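Local coordinates for 432aa long hypothetical deoxyribodipyrimidine photolyase (Sulfolobus tokodaii, PDB 2E0I), which probably repairs cyclobutane pyrimidine dimers in ultraviolet-damaged DNA using light, and carries two FAD molecules, one of them probably a light-harvesting cofactor, at residues P183-R186 against R190-L193; N212-S217 against Y232-K237. All coordinates share one frame; numbering follows the deposited sequence.

Interaction 1 of 2, residues P183-R186 against R190-L193; sequences PLFR and REGL
Arg186 and Glu191 bring an irregular backbone alongside the first turn of a helix, their CA atoms 7.0 Å apart, and the main-chain N-H of Arg186 is turned toward the side chain of Glu191. That amide is gripped by a carboxylate. Arg186 N donates to Glu191 OE2 at 2.7 Å, meeting the oxygen on its syn side and 26° out of the carboxylate plane, and a weak second branch runs from Arg186 N to Glu191 OE1 at 3.3 Å. Glutamate suits the place because its length spans the gap: CG lies anti to the backbone N (chi1 172°) and the chain runs on extended, which carries the carboxylate across to the loop. The aliphatic root of Arg186 packs beside the same oxygen, CB standing 3.5 Å from Glu191 OE2. The guanidinium of Arg186, however, leads away to the exposed side, with Arg186 NE 5.9 Å from Glu191 OE2, so no salt bridge forms. Glu191 OE1 lies beside the edge of the Phe185 ring, near its plane, with Phe185 CB the nearest side-chain atom at 4.0 Å. The same oxygen also accepts from Gly187 N and from His219 NE2 of helix 217-221; by taking the amides of Arg186 and Gly187, the carboxylate ties the turn just before its own helix to that helix. A glutamine here would probably weaken this grip, since only one of its two end atoms could still accept and the negative charge facing the amides would be lost. The side chain of Phe185 lies about 7 Å from a bound FAD. Around the contact, Phe185 and Glu191 both rest on Phe53 of helix 48-66, Leu184 packs against Met300 and Thr304 of helix 292-304, and the loop passes directly into helix 189-196.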
loop_
_atom_site.group_PDB
_atom_site.type_symbol
_atom_site.label_atom_id
_atom_site.label_comp_id
_atom_site.label_asym_id
_atom_site.label_seq_id
_atom_site.Cartn_x
_atom_site.Cartn_y
_atom_site.Cartn_z
ATOM N N PRO A 183 -2.461 9.594 -13.349
ATOM C CA PRO A 183 -2.154 10.967 -13.750
ATOM C C PRO A 183 -1.592 11.739 -12.565
ATOM O O PRO A 183 -1.082 12.849 -12.713
ATOM C CB PRO A 183 -3.515 11.504 -14.172
ATOM C CG PRO A 183 -4.448 10.804 -13.231
ATOM C CD PRO A 183 -3.919 9.384 -13.266
ATOM N N LEU A 184 -1.671 11.130 -11.392
ATOM C CA LEU A 184 -1.247 11.777 -10.165
ATOM C C LEU A 184 0.163 11.455 -9.643
ATOM O O LEU A 184 0.664 12.134 -8.744
ATOM C CB LEU A 184 -2.304 11.470 -9.109
ATOM C CG LEU A 184 -2.207 12.103 -7.740
ATOM C CD1 LEU A 184 -2.011 13.604 -7.893
ATOM C CD2 LEU A 184 -3.472 11.767 -6.954
ATOM N N PHE A 185 0.797 10.428 -10.198
ATOM C CA PHE A 185 2.139 10.036 -9.768
ATOM C C PHE A 185 2.989 9.719 -10.976
ATOM O O PHE A 185 2.470 9.414 -12.049
ATOM C CB PHE A 185 2.109 8.777 -8.885
ATOM C CG PHE A 185 1.298 8.921 -7.638
ATOM C CD1 PHE A 185 -0.074 8.727 -7.670
ATOM C CD2 PHE A 185 1.905 9.290 -6.441
ATOM C CE1 PHE A 185 -0.838 8.903 -6.528
ATOM C CE2 PHE A 185 1.154 9.472 -5.286
ATOM C CZ PHE A 185 -0.220 9.279 -5.328
ATOM N N ARG A 186 4.299 9.768 -10.801
ATOM C CA ARG A 186 5.190 9.452 -11.896
ATOM C C ARG A 186 6.188 8.408 -11.450
ATOM O O ARG A 186 6.905 7.853 -12.273
ATOM C CB ARG A 186 5.890 10.718 -12.395
ATOM C CG ARG A 186 4.891 11.719 -12.982
ATOM C CD ARG A 186 5.533 12.985 -13.529
ATOM N NE ARG A 186 6.168 12.802 -14.827
ATOM C CZ ARG A 186 6.855 13.732 -15.495
ATOM N NH1 ARG A 186 7.379 13.424 -16.676
ATOM N NH2 ARG A 186 7.030 14.955 -14.998
ATOM N N ARG A 190 13.231 10.597 -7.206
ATOM C CA ARG A 190 13.250 12.043 -7.379
ATOM C C ARG A 190 11.893 12.659 -7.045
ATOM O O ARG A 190 11.825 13.649 -6.327
ATOM C CB ARG A 190 13.633 12.390 -8.804
ATOM C CG ARG A 190 14.877 13.208 -8.905
ATOM C CD ARG A 190 15.917 12.491 -9.717
ATOM N NE ARG A 190 17.087 13.334 -9.845
ATOM C CZ ARG A 190 18.343 12.914 -9.972
ATOM N NH1 ARG A 190 19.308 13.824 -10.077
ATOM N NH2 ARG A 190 18.650 11.618 -9.985
ATOM N N GLU A 191 10.812 12.082 -7.564
ATOM C CA GLU A 191 9.472 12.593 -7.273
ATOM C C GLU A 191 9.203 12.400 -5.788
ATOM O O GLU A 191 8.581 13.245 -5.147
ATOM C CB GLU A 191 8.400 11.829 -8.069
ATOM C CG GLU A 191 6.956 12.185 -7.664
ATOM C CD GLU A 191 5.900 11.256 -8.271
ATOM O OE1 GLU A 191 5.808 10.076 -7.869
ATOM O OE2 GLU A 191 5.150 11.714 -9.160
ATOM N N GLY A 192 9.670 11.267 -5.263
ATOM C CA GLY A 192 9.476 10.954 -3.865
ATOM C C GLY A 192 10.018 12.026 -2.943
ATOM O O GLY A 192 9.315 12.515 -2.056
ATOM N N LEU A 193 11.273 12.399 -3.151
ATOM C CA LEU A 193 11.904 13.408 -2.316
ATOM C C LEU A 193 11.217 14.742 -2.501
ATOM O O LEU A 193 11.100 15.527 -1.560
ATOM C CB LEU A 193 13.383 13.524 -2.663
ATOM C CG LEU A 193 14.179 12.245 -2.375
ATOM C CD1 LEU A 193 15.558 12.382 -2.986
ATOM C CD2 LEU A 193 14.250 11.978 -0.857
#

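Interaction 2 of 2, residues N212-S217 against Y232-K237. With FAD (flavin-adenine dinucleotide), chain E.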
loop_
_atom_site.group_PDB
_atom_site.type_symbol
_atom_site.label_atom_id
_atom_site.label_comp_id
_atom_site.label_asym_id
_atom_site.label_seq_id
_atom_site.Cartn_x
_atom_site.Cartn_y
_atom_site.Cartn_z
ATOM N N ASN A 212 -3.433 18.720 1.819
ATOM C CA ASN A 212 -2.591 18.507 2.974
ATOM C C ASN A 212 -2.074 17.118 3.271
ATOM O O ASN A 212 -1.742 16.813 4.407
ATOM C CB ASN A 212 -3.280 19.094 4.202
ATOM C CG ASN A 212 -3.459 20.608 4.090
ATOM O OD1 ASN A 212 -2.486 21.352 3.914
ATOM N ND2 ASN A 212 -4.704 21.068 4.183
ATOM N N ASN A 213 -1.993 16.279 2.248
ATOM C CA ASN A 213 -1.453 14.938 2.416
ATOM C C ASN A 213 -0.163 14.878 1.603
ATOM O O ASN A 213 -0.076 15.474 0.531
ATOM C CB ASN A 213 -2.444 13.891 1.928
ATOM C CG ASN A 213 -3.757 13.966 2.655
ATOM O OD1 ASN A 213 -4.647 14.730 2.277
ATOM N ND2 ASN A 213 -3.886 13.183 3.722
ATOM N N TYR A 214 0.844 14.176 2.111
ATOM C CA TYR A 214 2.117 14.109 1.410
ATOM C C TYR A 214 2.103 13.216 0.192
ATOM O O TYR A 214 3.004 13.303 -0.641
ATOM C CB TYR A 214 3.231 13.631 2.332
ATOM C CG TYR A 214 3.562 14.561 3.463
ATOM C CD1 TYR A 214 2.847 14.522 4.661
ATOM C CD2 TYR A 214 4.607 15.467 3.349
ATOM C CE1 TYR A 214 3.172 15.364 5.720
ATOM C CE2 TYR A 214 4.940 16.325 4.406
ATOM C CZ TYR A 214 4.220 16.270 5.583
ATOM O OH TYR A 214 4.536 17.134 6.609
ATOM N N ARG A 215 1.094 12.358 0.087
ATOM C CA ARG A 215 1.000 11.433 -1.034
ATOM C C ARG A 215 2.292 10.628 -1.159
ATOM O O ARG A 215 2.797 10.409 -2.264
ATOM C CB ARG A 215 0.744 12.202 -2.328
ATOM C CG ARG A 215 -0.714 12.453 -2.608
ATOM C CD ARG A 215 -0.877 13.192 -3.912
ATOM N NE ARG A 215 -0.621 14.614 -3.715
ATOM C CZ ARG A 215 0.118 15.362 -4.527
ATOM N NH1 ARG A 215 0.684 14.818 -5.603
ATOM N NH2 ARG A 215 0.280 16.653 -4.262
ATOM N N LEU A 216 2.821 10.189 -0.021
ATOM C CA LEU A 216 4.057 9.422 0.004
ATOM C C LEU A 216 3.916 7.904 0.018
ATOM O O LEU A 216 4.884 7.199 -0.275
ATOM C CB LEU A 216 4.896 9.822 1.216
ATOM C CG LEU A 216 5.822 11.036 1.155
ATOM C CD1 LEU A 216 6.393 11.261 2.531
ATOM C CD2 LEU A 216 6.952 10.812 0.157
ATOM N N SER A 217 2.730 7.400 0.356
ATOM C CA SER A 217 2.513 5.953 0.454
ATOM C C SER A 217 3.105 5.114 -0.684
ATOM O O SER A 217 3.831 4.148 -0.445
ATOM C CB SER A 217 1.027 5.659 0.593
ATOM O OG SER A 217 0.311 6.376 -0.391
ATOM N N TYR A 232 13.666 10.683 9.530
ATOM C CA TYR A 232 14.561 11.744 9.934
ATOM C C TYR A 232 14.283 13.090 9.293
ATOM O O TYR A 232 14.539 14.133 9.879
ATOM C CB TYR A 232 16.007 11.322 9.695
ATOM C CG TYR A 232 16.541 10.516 10.844
ATOM C CD1 TYR A 232 16.685 9.130 10.757
ATOM C CD2 TYR A 232 16.838 11.133 12.059
ATOM C CE1 TYR A 232 17.112 8.380 11.863
ATOM C CE2 TYR A 232 17.257 10.394 13.163
ATOM C CZ TYR A 232 17.390 9.027 13.059
ATOM O OH TYR A 232 17.782 8.323 14.166
ATOM N N THR A 233 13.742 13.081 8.091
ATOM C CA THR A 233 13.459 14.330 7.421
ATOM C C THR A 233 12.314 15.051 8.100
ATOM O O THR A 233 12.273 16.276 8.129
ATOM C CB THR A 233 13.098 14.086 5.962
ATOM O OG1 THR A 233 14.166 13.373 5.334
ATOM C CG2 THR A 233 12.902 15.399 5.236
ATOM N N GLN A 234 11.395 14.283 8.668
ATOM C CA GLN A 234 10.216 14.836 9.318
ATOM C C GLN A 234 10.219 14.617 10.826
ATOM O O GLN A 234 9.198 14.809 11.486
ATOM C CB GLN A 234 8.984 14.170 8.720
ATOM C CG GLN A 234 8.937 14.262 7.223
ATOM C CD GLN A 234 8.489 15.631 6.778
ATOM O OE1 GLN A 234 7.299 15.942 6.842
ATOM N NE2 GLN A 234 9.437 16.470 6.345
ATOM N N LYS A 235 11.365 14.222 11.366
ATOM C CA LYS A 235 11.490 13.929 12.790
ATOM C C LYS A 235 10.753 14.891 13.706
ATOM O O LYS A 235 10.188 14.471 14.723
ATOM C CB LYS A 235 12.960 13.870 13.191
ATOM C CG LYS A 235 13.186 13.195 14.522
ATOM C CD LYS A 235 14.659 12.963 14.749
ATOM C CE LYS A 235 14.895 12.222 16.048
ATOM N NZ LYS A 235 16.356 11.923 16.246
ATOM N N GLY A 236 10.733 16.170 13.349
ATOM C CA GLY A 236 10.058 17.135 14.191
ATOM C C GLY A 236 8.541 17.161 14.140
ATOM O O GLY A 236 7.912 17.787 14.986
ATOM N N LYS A 237 7.934 16.494 13.169
ATOM C CA LYS A 237 6.477 16.513 13.065
ATOM C C LYS A 237 5.817 15.276 13.677
ATOM O O LYS A 237 5.567 14.280 12.999
ATOM C CB LYS A 237 6.085 16.658 11.605
ATOM C CG LYS A 237 6.860 17.743 10.892
ATOM C CD LYS A 237 6.550 17.713 9.408
ATOM C CE LYS A 237 7.435 18.663 8.612
ATOM N NZ LYS A 237 7.069 18.671 7.156
HETATM P PA FAD E . -0.827 11.263 4.492
HETATM O O1A FAD E . -0.160 12.397 3.813
HETATM O O2A FAD E . -1.672 11.374 5.701
HETATM O O5B FAD E . 0.515 10.703 5.184
HETATM C C5B FAD E . 0.477 9.928 6.384
HETATM C C4B FAD E . 1.441 8.745 6.272
HETATM O O4B FAD E . 1.417 7.934 7.459
HETATM C C3B FAD E . 1.016 7.847 5.108
HETATM O O3B FAD E . 1.768 8.215 3.949
HETATM C C2B FAD E . 1.517 6.492 5.601
HETATM O O2B FAD E . 2.939 6.427 5.475
HETATM C C1B FAD E . 1.122 6.579 7.075
HETATM N N9A FAD E . -0.323 6.316 7.278
HETATM C C8A FAD E . -1.293 7.220 7.396
HETATM N N7A FAD E . -2.445 6.607 7.661
HETATM C C5A FAD E . -2.209 5.300 7.711
HETATM C C6A FAD E . -2.988 4.170 7.940
HETATM N N6A FAD E . -4.286 4.279 8.205
HETATM N N1A FAD E . -2.411 2.961 7.899
HETATM C C2A FAD E . -1.120 2.818 7.650
HETATM N N3A FAD E . -0.348 3.870 7.434
HETATM C C4A FAD E . -0.857 5.111 7.458
HETATM N N1 FAD E . -1.947 2.725 2.820
HETATM C C2 FAD E . -1.054 2.080 1.954
HETATM O O2 FAD E . 0.094 2.494 1.816
HETATM N N3 FAD E . -1.486 0.984 1.196
HETATM C C4 FAD E . -2.813 0.551 1.304
HETATM O O4 FAD E . -3.177 -0.446 0.682
HETATM C C4X FAD E . -3.699 1.206 2.152
HETATM N N5 FAD E . -5.042 0.814 2.183
HETATM C C5X FAD E . -5.943 1.450 3.047
HETATM C C6 FAD E . -7.269 1.031 3.071
HETATM C C7 FAD E . -8.166 1.630 3.950
HETATM C C7M FAD E . -9.612 1.129 3.977
HETATM C C8 FAD E . -7.735 2.650 4.796
HETATM C C8M FAD E . -8.692 3.308 5.793
HETATM C C9 FAD E . -6.406 3.063 4.762
HETATM C C9A FAD E . -5.496 2.464 3.894
HETATM N N10 FAD E . -4.146 2.856 3.865
HETATM C C10 FAD E . -3.276 2.290 2.919
HETATM C "C1'" FAD E . -3.647 3.895 4.803
HETATM C "C2'" FAD E . -3.689 5.357 4.349
HETATM O "O2'" FAD E . -5.005 5.709 3.915
HETATM C "C3'" FAD E . -2.672 5.659 3.245
HETATM O "O3'" FAD E . -1.371 5.253 3.678
HETATM C "C4'" FAD E . -2.630 7.154 2.922
HETATM O "O4'" FAD E . -3.929 7.611 2.533
HETATM C "C5'" FAD E . -1.635 7.445 1.797
HETATM O "O5'" FAD E . -1.667 8.827 1.423
HETATM P P FAD E . -0.621 9.890 2.030
HETATM O O1P FAD E . 0.740 9.327 1.881
HETATM O O2P FAD E . -0.912 11.196 1.398
HETATM O O3P FAD E . -1.002 9.933 3.597
#
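This is a buried polar contact through side-chain ends, joining the loop that leads into helix 217-221 to the turn between helices 227-233 and 238-256. At its centre is the hydroxyl of Tyr214, which accepts a hydrogen bond from Lys237 NZ at 3.0 Å. The ammonium arrives at the ring edge, near the ring plane, on an extended chain. Lys237 NZ also donates to Gln234 OE1 at 2.8 Å, tilted 26° from the carbonyl plane. Gln234 OE1 in turn lies 3.0 Å from Tyr214 OH, which closes a triangle of polar atoms. The bend of Gln234 at chi2 (-78°) folds its amide toward the phenol, the two planes standing 80° apart. A type I turn from Gln234 to Lys237 brings both partners to the same point, and Lys237 occupies the N-cap position of the next helix.

The loop 212-217 also binds the diphosphate of the FAD whose adenine folds back near its flavin, a U shape consistent with the catalytic cofactor in the helical FAD-binding domain of photolyases. Tyr214 N donates to FAD O1A and Arg215 N to FAD O2P, each at 2.7 Å, while Leu216 N and Ser217 N converge on FAD O1P. Main-chain amides suit this task because several successive N-H groups can face the phosphate oxygens. Tyrosine fits between the two sides: its flat ring is buried, meeting Phe240 edge-to-face and also touching Phe202, and its hydroxyl offers a polar end to the lysine. Ser217 begins helix 217-221, and its OG is hydrogen-bonded to Asp340.

How the interactions relate
The two contacts follow one another along the chain, interaction 1 closing before interaction 2 opens, and their centres lie about 15 Å apart. Helix 189-196 runs between them: it supplies one side of interaction 1, and its Leu196 packs on Leu216 and Gln234 of interaction 2. They also touch directly, with Phe185 CE2 3.6 Å from Arg215 O and Leu184 CD1 3.7 Å from Arg215 NH1. Segment 183-186 thus backs the loop 212-217, whose amides hold the FAD diphosphate. Both belong to the largely helical part of the protein, and interaction 1 ties this cofactor-binding region to helix 48-66 near the N-terminal parallel sheet.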